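Local coordinates for protein tungsten-containing formylmethanofuran dehydrogenase 2 subunit C (Methanothermobacter wolfeii, PDB 5T5I) that probably forms part of the complex that reduces carbon dioxide and fixes it on methanofuran as formylmethanofuran, the opening step of methanogenesis, at residues L6-Q11 / G71-T76; E13-A18 / N75-G80; I21-F26 / I65-D70; E87-G92 / T108-A113. One frame throughout, in Å; residues are numbered along the deposited sequence.

Contact 1 (L6-Q11 / G71-T76); sequences LTPKEQ and GDVYNT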
loop_
_atom_site.group_PDB
_atom_site.type_symbol
_atom_site.label_atom_id
_atom_site.label_comp_id
_atom_site.label_asym_id
_atom_site.label_seq_id
_atom_site.Cartn_x
_atom_site.Cartn_y
_atom_site.Cartn_z
ATOM N N LEU C 6 -41.673 43.334 19.991
ATOM C CA LEU C 6 -42.470 42.431 19.173
ATOM C C LEU C 6 -42.458 41.080 19.880
ATOM O O LEU C 6 -41.395 40.479 20.014
ATOM C CB LEU C 6 -41.905 42.263 17.753
ATOM C CG LEU C 6 -41.771 43.496 16.861
ATOM C CD1 LEU C 6 -41.389 43.068 15.435
ATOM C CD2 LEU C 6 -43.042 44.288 16.815
ATOM N N THR C 7 -43.613 40.609 20.357
ATOM C CA THR C 7 -43.682 39.321 21.053
ATOM C C THR C 7 -44.353 38.370 20.094
ATOM O O THR C 7 -45.526 38.565 19.776
ATOM C CB THR C 7 -44.416 39.441 22.378
ATOM O OG1 THR C 7 -43.832 40.508 23.120
ATOM C CG2 THR C 7 -44.351 38.161 23.193
ATOM N N PRO C 8 -43.628 37.375 19.563
ATOM C CA PRO C 8 -44.249 36.498 18.570
ATOM C C PRO C 8 -45.359 35.617 19.115
ATOM O O PRO C 8 -45.253 35.076 20.207
ATOM C CB PRO C 8 -43.087 35.644 18.043
ATOM C CG PRO C 8 -42.007 35.789 18.996
ATOM C CD PRO C 8 -42.216 37.021 19.805
ATOM N N LYS C 9 -46.405 35.445 18.304
ATOM C CA LYS C 9 -47.467 34.486 18.560
ATOM C C LYS C 9 -46.893 33.174 17.963
ATOM O O LYS C 9 -45.722 33.160 17.573
ATOM C CB LYS C 9 -48.766 34.928 17.863
ATOM C CG LYS C 9 -49.302 36.239 18.432
ATOM C CD LYS C 9 -50.481 36.765 17.652
ATOM C CE LYS C 9 -51.005 38.052 18.242
ATOM N NZ LYS C 9 -52.063 38.655 17.391
ATOM N N GLU C 10 -47.667 32.090 17.881
ATOM C CA GLU C 10 -47.124 30.847 17.322
ATOM C C GLU C 10 -46.647 31.055 15.871
ATOM O O GLU C 10 -47.399 31.566 15.038
ATOM C CB GLU C 10 -48.154 29.707 17.378
ATOM C CG GLU C 10 -47.589 28.371 16.925
ATOM C CD GLU C 10 -48.422 27.161 17.297
ATOM O OE1 GLU C 10 -47.829 26.134 17.700
ATOM O OE2 GLU C 10 -49.664 27.226 17.159
ATOM N N GLN C 11 -45.392 30.671 15.582
ATOM C CA GLN C 11 -44.857 30.807 14.231
ATOM C C GLN C 11 -45.567 29.803 13.314
ATOM O O GLN C 11 -45.809 28.670 13.730
ATOM C CB GLN C 11 -43.344 30.553 14.197
ATOM C CG GLN C 11 -42.515 31.687 14.783
ATOM C CD GLN C 11 -42.104 32.689 13.733
ATOM O OE1 GLN C 11 -41.132 32.471 12.996
ATOM N NE2 GLN C 11 -42.778 33.834 13.678
ATOM N N GLY C 71 -38.753 36.650 21.590
ATOM C CA GLY C 71 -39.103 35.261 21.358
ATOM C C GLY C 71 -38.476 34.674 20.115
ATOM O O GLY C 71 -37.764 35.354 19.373
ATOM N N ASP C 72 -38.762 33.405 19.877
ATOM C CA ASP C 72 -38.213 32.668 18.750
ATOM C C ASP C 72 -38.941 32.975 17.432
ATOM O O ASP C 72 -40.161 32.844 17.356
ATOM C CB ASP C 72 -38.248 31.163 19.064
ATOM C CG ASP C 72 -37.528 30.303 18.048
ATOM O OD1 ASP C 72 -36.672 30.838 17.318
ATOM O OD2 ASP C 72 -37.807 29.094 17.996
ATOM N N VAL C 73 -38.181 33.361 16.384
ATOM C CA VAL C 73 -38.747 33.628 15.056
ATOM C C VAL C 73 -38.016 32.786 14.011
ATOM O O VAL C 73 -37.613 33.285 12.949
ATOM C CB VAL C 73 -38.834 35.143 14.716
ATOM C CG1 VAL C 73 -39.937 35.810 15.520
ATOM C CG2 VAL C 73 -37.505 35.863 14.932
ATOM N N TYR C 74 -37.872 31.474 14.329
ATOM C CA TYR C 74 -37.194 30.477 13.492
ATOM C C TYR C 74 -37.768 30.386 12.066
ATOM O O TYR C 74 -37.058 29.947 11.174
ATOM C CB TYR C 74 -37.209 29.075 14.156
ATOM C CG TYR C 74 -38.525 28.340 14.015
ATOM C CD1 TYR C 74 -39.591 28.614 14.861
ATOM C CD2 TYR C 74 -38.730 27.422 12.988
ATOM C CE1 TYR C 74 -40.819 27.981 14.707
ATOM C CE2 TYR C 74 -39.957 26.778 12.825
ATOM C CZ TYR C 74 -41.001 27.065 13.688
ATOM O OH TYR C 74 -42.222 26.443 13.570
ATOM N N ASN C 75 -39.054 30.745 11.871
ATOM C CA ASN C 75 -39.697 30.696 10.560
ATOM C C ASN C 75 -40.028 32.093 10.003
ATOM O O ASN C 75 -40.982 32.241 9.240
ATOM C CB ASN C 75 -40.922 29.754 10.599
ATOM C CG ASN C 75 -40.743 28.521 9.732
ATOM O OD1 ASN C 75 -39.650 28.222 9.250
ATOM N ND2 ASN C 75 -41.814 27.770 9.508
ATOM N N THR C 76 -39.155 33.087 10.280
ATOM C CA THR C 76 -39.311 34.452 9.761
ATOM C C THR C 76 -38.043 34.840 9.021
ATOM O O THR C 76 -36.949 34.873 9.609
ATOM C CB THR C 76 -39.678 35.446 10.859
ATOM O OG1 THR C 76 -40.816 34.944 11.558
ATOM C CG2 THR C 76 -39.999 36.835 10.309
#
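P8, at the end of strand 3-8, lays its ring against the chain just beyond strand 66-69: CG is 3.8 Å from G71 CA, and CB meets V73 CG1 at 4.0 Å. The glycine is needed here, because a CB on G71 would run into P8 CG and would also be jammed against the preceding carbonyl oxygen. After the bend at K9 and E10, Q11 turns back towards V73-T76. Its CB lies by the Y74 ring, 3.6 Å from Y74 CE1, and the bend at chi2 (-91°) swings the amide in over V73. There OE1 accepts two bonds, both in the carbonyl plane. N75 N donates to Q11 OE1 at 2.9 Å along a rather bent path (136° at the hydrogen). T76 OG1 donates to Q11 OE1 on a lone pair, also at 2.9 Å. This grip fixes the rotation of the amide. It also braces the type I turn from V73 to T76, which T76 N closes on V73 O. The turn, linking strand 66-69 to strand 76-77, is a corner of one coil in what the row of parallel strands marks as a beta-helix, and Q11 ties that corner to the N-terminal chain.

Contact 2 (E13-A18 / N75-G80); sequences EVPLEA and NTKRIG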
loop_
_atom_site.group_PDB
_atom_site.type_symbol
_atom_site.label_atom_id
_atom_site.label_comp_id
_atom_site.label_asym_id
_atom_site.label_seq_id
_atom_site.Cartn_x
_atom_site.Cartn_y
_atom_site.Cartn_z
ATOM N N GLU C 13 -46.121 27.131 10.010
ATOM C CA GLU C 13 -45.303 26.140 9.278
ATOM C C GLU C 13 -44.880 26.662 7.898
ATOM O O GLU C 13 -43.797 26.314 7.420
ATOM C CB GLU C 13 -46.037 24.799 9.112
ATOM C CG GLU C 13 -46.131 23.989 10.398
ATOM C CD GLU C 13 -46.350 22.500 10.206
ATOM O OE1 GLU C 13 -46.812 22.087 9.116
ATOM O OE2 GLU C 13 -46.055 21.741 11.156
ATOM N N VAL C 14 -45.748 27.462 7.239
ATOM C CA VAL C 14 -45.419 28.132 5.984
ATOM C C VAL C 14 -44.672 29.382 6.456
ATOM O O VAL C 14 -45.273 30.158 7.195
ATOM C CB VAL C 14 -46.673 28.501 5.161
ATOM C CG1 VAL C 14 -46.307 29.385 3.970
ATOM C CG2 VAL C 14 -47.393 27.247 4.695
ATOM N N PRO C 15 -43.380 29.592 6.128
ATOM C CA PRO C 15 -42.673 30.750 6.711
ATOM C C PRO C 15 -43.220 32.137 6.377
ATOM O O PRO C 15 -43.924 32.324 5.380
ATOM C CB PRO C 15 -41.236 30.605 6.196
ATOM C CG PRO C 15 -41.129 29.241 5.649
ATOM C CD PRO C 15 -42.487 28.768 5.289
ATOM N N LEU C 16 -42.878 33.100 7.233
ATOM C CA LEU C 16 -43.180 34.510 7.037
ATOM C C LEU C 16 -41.965 35.154 6.376
ATOM O O LEU C 16 -40.832 34.726 6.619
ATOM C CB LEU C 16 -43.403 35.222 8.392
ATOM C CG LEU C 16 -44.527 34.701 9.294
ATOM C CD1 LEU C 16 -44.532 35.441 10.615
ATOM C CD2 LEU C 16 -45.876 34.838 8.618
ATOM N N GLU C 17 -42.190 36.185 5.559
ATOM C CA GLU C 17 -41.113 37.017 4.988
ATOM C C GLU C 17 -41.424 38.410 5.504
ATOM O O GLU C 17 -42.488 38.938 5.202
ATOM C CB GLU C 17 -41.057 37.012 3.454
ATOM C CG GLU C 17 -40.845 35.633 2.857
ATOM C CD GLU C 17 -40.204 35.613 1.482
ATOM O OE1 GLU C 17 -40.168 34.522 0.866
ATOM O OE2 GLU C 17 -39.714 36.675 1.028
ATOM N N ALA C 18 -40.533 38.980 6.316
ATOM C CA ALA C 18 -40.791 40.265 6.958
ATOM C C ALA C 18 -39.662 41.290 6.785
ATOM O O ALA C 18 -39.135 41.808 7.776
ATOM C CB ALA C 18 -41.091 40.025 8.429
ATOM N N ASN C 75 -39.054 30.745 11.871
ATOM C CA ASN C 75 -39.697 30.696 10.560
ATOM C C ASN C 75 -40.028 32.093 10.003
ATOM O O ASN C 75 -40.982 32.241 9.240
ATOM C CB ASN C 75 -40.922 29.754 10.599
ATOM C CG ASN C 75 -40.743 28.521 9.732
ATOM O OD1 ASN C 75 -39.650 28.222 9.250
ATOM N ND2 ASN C 75 -41.814 27.770 9.508
ATOM N N THR C 76 -39.155 33.087 10.280
ATOM C CA THR C 76 -39.311 34.452 9.761
ATOM C C THR C 76 -38.043 34.840 9.021
ATOM O O THR C 76 -36.949 34.873 9.609
ATOM C CB THR C 76 -39.678 35.446 10.859
ATOM O OG1 THR C 76 -40.816 34.944 11.558
ATOM C CG2 THR C 76 -39.999 36.835 10.309
ATOM N N LYS C 77 -38.210 35.135 7.725
ATOM C CA LYS C 77 -37.135 35.479 6.795
ATOM C C LYS C 77 -37.012 36.990 6.598
ATOM O O LYS C 77 -37.977 37.724 6.786
ATOM C CB LYS C 77 -37.415 34.832 5.419
ATOM C CG LYS C 77 -37.476 33.314 5.445
ATOM C CD LYS C 77 -37.949 32.726 4.110
ATOM C CE LYS C 77 -37.900 31.212 4.128
ATOM N NZ LYS C 77 -38.408 30.630 2.871
ATOM N N ARG C 78 -35.807 37.434 6.195
ATOM C CA ARG C 78 -35.471 38.808 5.787
ATOM C C ARG C 78 -35.583 39.878 6.890
ATOM O O ARG C 78 -35.671 41.056 6.569
ATOM C CB ARG C 78 -36.311 39.208 4.553
ATOM C CG ARG C 78 -36.159 38.234 3.393
ATOM C CD ARG C 78 -36.888 38.680 2.142
ATOM N NE ARG C 78 -36.723 37.701 1.067
ATOM C CZ ARG C 78 -35.677 37.587 0.250
ATOM N NH1 ARG C 78 -35.661 36.652 -0.680
ATOM N NH2 ARG C 78 -34.632 38.401 0.367
ATOM N N ILE C 79 -35.488 39.495 8.174
ATOM C CA ILE C 79 -35.538 40.474 9.275
ATOM C C ILE C 79 -34.336 41.426 9.127
ATOM O O ILE C 79 -33.211 40.967 8.928
ATOM C CB ILE C 79 -35.564 39.777 10.668
ATOM C CG1 ILE C 79 -36.904 39.022 10.879
ATOM C CG2 ILE C 79 -35.326 40.783 11.809
ATOM C CD1 ILE C 79 -36.856 37.978 11.962
ATOM N N GLY C 80 -34.602 42.726 9.177
ATOM C CA GLY C 80 -33.570 43.753 9.078
ATOM C C GLY C 80 -33.006 43.991 7.687
ATOM O O GLY C 80 -32.021 44.723 7.549
HETATM O O HOH W 1 -41.592 24.925 8.169
HETATM O O HOH W 2 -37.638 34.636 -0.354
#
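E17 and R78 form a salt bridge, their side chains running side by side in the same direction, with E17 OE2 3.2 Å from R78 NE. The carboxylate oxygen lies at the guanidinium edge, close to its plane, whereas NE meets OE2 from above the carboxylate plane, the two planes being 38° apart. A water joins the other ends of the pair, 2.8 Å from both E17 OE1 and R78 NH1. E17 OE2 also has a basic partner on the chain of another protein, and R78 is held further by Q81 and by a cation-pi contact with Y97. An alanine in place of E17 would probably deprive R78 NE of its carboxylate and leave the basic group of the neighbouring chain without its mate. Beneath these charges the backbones run parallel: L16 N bonds to N75 O, K77 N to L16 O at 2.9 Å and A18 N to K77 O in a nearly straight line (177° at the hydrogen). This is a short parallel ladder, pairing L16 with T76 and E17 with K77, and it brings strand 76-77 to the edge of the small sheet with strands 38-41 and 44-47. E17 and K77 share one face, where the extended K77 chain passes P15, CE lying 4.0 Å from P15 CB, on its way to an acidic side chain of the other protein. On the face of L16 and T76, L16 CD1 packs 3.9 Å from T76 OG1, which is bonded to Q11 OE1, and A18 CB meets T76 CG2 at 3.9 Å.

Contact 3 (I21-F26 / I65-D70); sequences IKPDVF and IKIIID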
loop_
_atom_site.group_PDB
_atom_site.type_symbol
_atom_site.label_atom_id
_atom_site.label_comp_id
_atom_site.label_asym_id
_atom_site.label_seq_id
_atom_site.Cartn_x
_atom_site.Cartn_y
_atom_site.Cartn_z
ATOM N N ILE C 21 -39.641 44.548 8.935
ATOM C CA ILE C 21 -39.203 44.608 10.334
ATOM C C ILE C 21 -37.803 45.220 10.325
ATOM O O ILE C 21 -36.804 44.517 10.176
ATOM C CB ILE C 21 -39.252 43.258 11.088
ATOM C CG1 ILE C 21 -40.709 42.763 11.163
ATOM C CG2 ILE C 21 -38.678 43.429 12.535
ATOM C CD1 ILE C 21 -40.890 41.333 11.715
ATOM N N LYS C 22 -37.755 46.536 10.421
ATOM C CA LYS C 22 -36.508 47.284 10.489
ATOM C C LYS C 22 -36.750 48.695 11.029
ATOM O O LYS C 22 -37.829 49.248 10.799
ATOM C CB LYS C 22 -35.782 47.343 9.134
ATOM C CG LYS C 22 -36.595 47.839 7.948
ATOM C CD LYS C 22 -35.660 48.100 6.764
ATOM C CE LYS C 22 -36.313 48.232 5.403
ATOM N NZ LYS C 22 -36.442 46.929 4.698
ATOM N N PRO C 23 -35.763 49.307 11.713
ATOM C CA PRO C 23 -35.971 50.672 12.250
ATOM C C PRO C 23 -36.405 51.726 11.213
ATOM O O PRO C 23 -37.186 52.620 11.552
ATOM C CB PRO C 23 -34.611 51.002 12.876
ATOM C CG PRO C 23 -34.037 49.669 13.239
ATOM C CD PRO C 23 -34.436 48.784 12.101
ATOM N N ASP C 24 -35.955 51.589 9.941
ATOM C CA ASP C 24 -36.311 52.516 8.852
ATOM C C ASP C 24 -37.831 52.582 8.582
ATOM O O ASP C 24 -38.351 53.657 8.283
ATOM C CB ASP C 24 -35.571 52.144 7.560
ATOM C CG ASP C 24 -34.066 52.177 7.708
ATOM O OD1 ASP C 24 -33.503 51.215 8.301
ATOM O OD2 ASP C 24 -33.452 53.179 7.286
ATOM N N VAL C 25 -38.536 51.444 8.702
ATOM C CA VAL C 25 -39.985 51.392 8.491
ATOM C C VAL C 25 -40.718 51.792 9.769
ATOM O O VAL C 25 -41.747 52.449 9.684
ATOM C CB VAL C 25 -40.428 49.997 7.989
ATOM C CG1 VAL C 25 -41.952 49.904 7.858
ATOM C CG2 VAL C 25 -39.767 49.679 6.651
ATOM N N PHE C 26 -40.213 51.369 10.948
ATOM C CA PHE C 26 -40.861 51.663 12.233
ATOM C C PHE C 26 -40.778 53.151 12.566
ATOM O O PHE C 26 -41.668 53.662 13.241
ATOM C CB PHE C 26 -40.265 50.798 13.363
ATOM C CG PHE C 26 -40.726 49.352 13.429
ATOM C CD1 PHE C 26 -41.032 48.641 12.270
ATOM C CD2 PHE C 26 -40.737 48.668 14.637
ATOM C CE1 PHE C 26 -41.453 47.310 12.340
ATOM C CE2 PHE C 26 -41.140 47.334 14.701
ATOM C CZ PHE C 26 -41.486 46.662 13.550
ATOM N N ILE C 65 -34.301 54.000 17.232
ATOM C CA ILE C 65 -35.183 52.845 17.401
ATOM C C ILE C 65 -34.398 51.583 17.666
ATOM O O ILE C 65 -33.465 51.257 16.927
ATOM C CB ILE C 65 -36.131 52.681 16.187
ATOM C CG1 ILE C 65 -37.202 53.788 16.236
ATOM C CG2 ILE C 65 -36.781 51.276 16.163
ATOM C CD1 ILE C 65 -38.036 53.929 15.092
ATOM N N LYS C 66 -34.845 50.841 18.688
ATOM C CA LYS C 66 -34.329 49.536 19.060
ATOM C C LYS C 66 -35.518 48.568 19.023
ATOM O O LYS C 66 -36.433 48.698 19.839
ATOM C CB LYS C 66 -33.719 49.587 20.460
ATOM C CG LYS C 66 -33.030 48.302 20.888
ATOM C CD LYS C 66 -32.809 48.298 22.403
ATOM C CE LYS C 66 -31.688 47.397 22.852
ATOM N NZ LYS C 66 -30.617 48.144 23.561
ATOM N N ILE C 67 -35.531 47.629 18.062
ATOM C CA ILE C 67 -36.591 46.629 17.965
ATOM C C ILE C 67 -36.153 45.398 18.754
ATOM O O ILE C 67 -35.088 44.843 18.478
ATOM C CB ILE C 67 -36.937 46.251 16.499
ATOM C CG1 ILE C 67 -37.339 47.501 15.680
ATOM C CG2 ILE C 67 -38.075 45.198 16.478
ATOM C CD1 ILE C 67 -37.478 47.295 14.148
ATOM N N ILE C 68 -36.977 44.955 19.714
ATOM C CA ILE C 68 -36.703 43.748 20.488
ATOM C C ILE C 68 -37.738 42.709 20.090
ATOM O O ILE C 68 -38.928 42.915 20.334
ATOM C CB ILE C 68 -36.720 44.004 22.024
ATOM C CG1 ILE C 68 -35.698 45.111 22.405
ATOM C CG2 ILE C 68 -36.444 42.687 22.791
ATOM C CD1 ILE C 68 -35.606 45.466 23.899
ATOM N N ILE C 69 -37.294 41.584 19.501
ATOM C CA ILE C 69 -38.191 40.479 19.173
ATOM C C ILE C 69 -38.054 39.562 20.373
ATOM O O ILE C 69 -37.026 38.894 20.519
ATOM C CB ILE C 69 -37.869 39.792 17.829
ATOM C CG1 ILE C 69 -37.906 40.836 16.693
ATOM C CG2 ILE C 69 -38.857 38.634 17.579
ATOM C CD1 ILE C 69 -37.731 40.320 15.300
ATOM N N ASP C 70 -39.037 39.600 21.276
ATOM C CA ASP C 70 -38.978 38.866 22.536
ATOM C C ASP C 70 -39.477 37.433 22.383
ATOM O O ASP C 70 -40.463 37.043 23.000
ATOM C CB ASP C 70 -39.746 39.622 23.644
ATOM C CG ASP C 70 -39.459 39.124 25.049
ATOM O OD1 ASP C 70 -38.341 38.611 25.284
ATOM O OD2 ASP C 70 -40.353 39.235 25.911
#
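I67 holds CG1 anti to its carbonyl carbon (chi1 -57°) and extends from there, which carries CD1 out to F26; the F26 ring, set beside its own backbone N by chi1 of -78°, presents a face to it. CD1 stands 3.7 Å from the ring centroid and only 18° off the ring normal, a CH-pi contact, with the two side chains crossing at about a right angle. The same methyl also packs against the start of the helix, 3.5 Å from K22 C and 4.0 Å from P23 CD. I65 wedges alongside: its CG2 meets P23 CB at 3.9 Å, and its CD1 lies 3.8 Å from F26 C. Farther along the strand, I69 CD1 meets I21 CG2 at 4.3 Å. K22 is the N-cap of the single turn 23-26, its carbonyl oxygen taking the amides of V25 and F26, so the turn is held by its own backbone bonds. Replacing F26 with an alanine would probably strip I67 CD1 of its aromatic cover and open a gap between the helix and the strand. F26 also touches I4 and I37, and P23 touches I88, consistent with the segment 21-26 covering I67 and I69 at what is probably the interior of the beta-helix. No hydrogen bond crosses the interface; its cohesion comes from apolar shape fit and the one CH-pi contact.

Contact 4 (E87-G92 / T108-A113); sequences EIIVRG and TVEGNA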
loop_
_atom_site.group_PDB
_atom_site.type_symbol
_atom_site.label_atom_id
_atom_site.label_comp_id
_atom_site.label_asym_id
_atom_site.label_seq_id
_atom_site.Cartn_x
_atom_site.Cartn_y
_atom_site.Cartn_z
ATOM N N GLU C 87 -31.196 49.530 15.773
ATOM C CA GLU C 87 -30.823 48.234 16.291
ATOM C C GLU C 87 -31.991 47.239 16.348
ATOM O O GLU C 87 -33.143 47.638 16.527
ATOM C CB GLU C 87 -30.239 48.465 17.694
ATOM C CG GLU C 87 -29.501 47.283 18.277
ATOM C CD GLU C 87 -28.779 47.537 19.586
ATOM O OE1 GLU C 87 -28.851 48.670 20.118
ATOM O OE2 GLU C 87 -28.138 46.586 20.084
ATOM N N ILE C 88 -31.686 45.956 16.135
ATOM C CA ILE C 88 -32.623 44.845 16.283
ATOM C C ILE C 88 -31.952 43.811 17.206
ATOM O O ILE C 88 -30.794 43.467 16.994
ATOM C CB ILE C 88 -33.029 44.172 14.942
ATOM C CG1 ILE C 88 -33.589 45.203 13.938
ATOM C CG2 ILE C 88 -34.055 43.030 15.194
ATOM C CD1 ILE C 88 -33.846 44.646 12.524
ATOM N N ILE C 89 -32.677 43.318 18.210
ATOM C CA ILE C 89 -32.209 42.243 19.082
ATOM C C ILE C 89 -33.249 41.137 18.961
ATOM O O ILE C 89 -34.418 41.389 19.225
ATOM C CB ILE C 89 -32.002 42.694 20.565
ATOM C CG1 ILE C 89 -30.909 43.781 20.632
ATOM C CG2 ILE C 89 -31.626 41.478 21.456
ATOM C CD1 ILE C 89 -30.543 44.289 22.033
ATOM N N VAL C 90 -32.840 39.929 18.569
ATOM C CA VAL C 90 -33.763 38.793 18.466
ATOM C C VAL C 90 -33.444 37.818 19.603
ATOM O O VAL C 90 -32.363 37.231 19.606
ATOM C CB VAL C 90 -33.735 38.091 17.080
ATOM C CG1 VAL C 90 -34.826 37.021 17.002
ATOM C CG2 VAL C 90 -33.894 39.107 15.945
ATOM N N ARG C 91 -34.386 37.641 20.562
ATOM C CA ARG C 91 -34.201 36.733 21.709
ATOM C C ARG C 91 -34.680 35.337 21.316
ATOM O O ARG C 91 -35.643 34.804 21.867
ATOM C CB ARG C 91 -34.927 37.259 22.969
ATOM C CG ARG C 91 -34.352 38.575 23.462
ATOM C CD ARG C 91 -35.120 39.127 24.634
ATOM N NE ARG C 91 -34.547 40.385 25.118
ATOM C CZ ARG C 91 -35.190 41.284 25.863
ATOM N NH1 ARG C 91 -36.449 41.076 26.236
ATOM N NH2 ARG C 91 -34.578 42.403 26.237
ATOM N N GLY C 92 -33.976 34.769 20.349
ATOM C CA GLY C 92 -34.286 33.467 19.779
ATOM C C GLY C 92 -33.648 33.292 18.415
ATOM O O GLY C 92 -32.733 34.037 18.060
ATOM N N THR C 108 -28.495 41.774 16.517
ATOM C CA THR C 108 -27.994 40.726 17.401
ATOM C C THR C 108 -29.021 39.596 17.376
ATOM O O THR C 108 -30.187 39.845 17.630
ATOM C CB THR C 108 -27.746 41.236 18.837
ATOM O OG1 THR C 108 -26.806 42.305 18.788
ATOM C CG2 THR C 108 -27.187 40.150 19.759
ATOM N N VAL C 109 -28.594 38.376 17.033
ATOM C CA VAL C 109 -29.439 37.180 17.049
ATOM C C VAL C 109 -28.913 36.333 18.203
ATOM O O VAL C 109 -27.764 35.895 18.150
ATOM C CB VAL C 109 -29.390 36.401 15.711
ATOM C CG1 VAL C 109 -30.188 35.088 15.801
ATOM C CG2 VAL C 109 -29.895 37.267 14.555
ATOM N N GLU C 110 -29.725 36.125 19.251
ATOM C CA GLU C 110 -29.277 35.347 20.417
ATOM C C GLU C 110 -29.205 33.840 20.154
ATOM O O GLU C 110 -28.440 33.149 20.829
ATOM C CB GLU C 110 -30.116 35.648 21.656
ATOM C CG GLU C 110 -29.911 37.077 22.106
ATOM C CD GLU C 110 -30.624 37.503 23.367
ATOM O OE1 GLU C 110 -30.596 38.722 23.634
ATOM O OE2 GLU C 110 -31.203 36.650 24.079
ATOM N N GLY C 111 -29.989 33.353 19.193
ATOM C CA GLY C 111 -29.997 31.950 18.802
ATOM C C GLY C 111 -29.248 31.718 17.507
ATOM O O GLY C 111 -28.229 32.367 17.247
ATOM N N ASN C 112 -29.766 30.808 16.671
ATOM C CA ASN C 112 -29.180 30.474 15.369
ATOM C C ASN C 112 -29.793 31.301 14.233
ATOM O O ASN C 112 -30.879 31.862 14.381
ATOM C CB ASN C 112 -29.366 28.986 15.059
ATOM C CG ASN C 112 -28.902 28.079 16.168
ATOM O OD1 ASN C 112 -27.798 28.241 16.698
ATOM N ND2 ASN C 112 -29.750 27.146 16.589
ATOM N N ALA C 113 -29.082 31.362 13.091
ATOM C CA ALA C 113 -29.541 32.042 11.876
ATOM C C ALA C 113 -29.464 31.085 10.685
ATOM O O ALA C 113 -28.566 30.249 10.616
ATOM C CB ALA C 113 -28.690 33.269 11.592
HETATM O O HOH W 3 -28.245 44.519 18.310
HETATM O O HOH W 4 -31.583 40.617 25.284
#
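R91 and E110 lie side by side and point the same way at the turn where two neighbouring parallel coils of the beta-helix leave their strands, their guanidinium and carboxylate planes 40° apart. Their charges do not meet directly: R91 NE is 4.5 Å from E110 OE1, and a water spans the gap, accepting from NE at 3.0 Å and donating to OE1. The aliphatic part of the arginine does the touching, with CG 3.7 Å from E110 OE2, while the guanidinium turns through NH1 to a salt bridge with D70. With CG anti to its carbonyl carbon (chi1 -66°), the E110 chain extends along R91, and I89 CG2 comes obliquely to within 3.7 Å of E110 OE1. I89 and T108 share this face of the strand pair; V90 and V109 occupy the other, V90 also packing on I69 of the preceding coil. A second water links E87 OE2, I88 O and T108 OG1. The register is parallel, with T108 N bonded to I88 O, V90 N to T108 O, and E110 N to V90 O. Past the inverse gamma turn centred on R91, the last bond is different: G111 N donates to G92 O at 3.0 Å from 63° out of the carbonyl plane.

How the contacts relate
Strands 3-8, 66-69, 87-90 and 106-109 are successive parallel neighbours, and contacts 1, 3 and 4 all reach that row. Contact 3 lies within the chain span bridged by contacts 1 and 2, while contact 4 follows them in sequence. The centres of contacts 1 and 2 are about 9 Å apart; the two share N75 and T76, where the loop after strand 66-69 enters strand 76-77. The centres of contacts 3 and 4 are about 12 Å apart, the strands 66-69 and 87-90 being joined by backbone bonds. V73, I79, V90, I88 and I69 pack between contacts, forming one continuous interior at the N-terminal end of the beta-helix, away from the calcium site at S139, Y140 and D143.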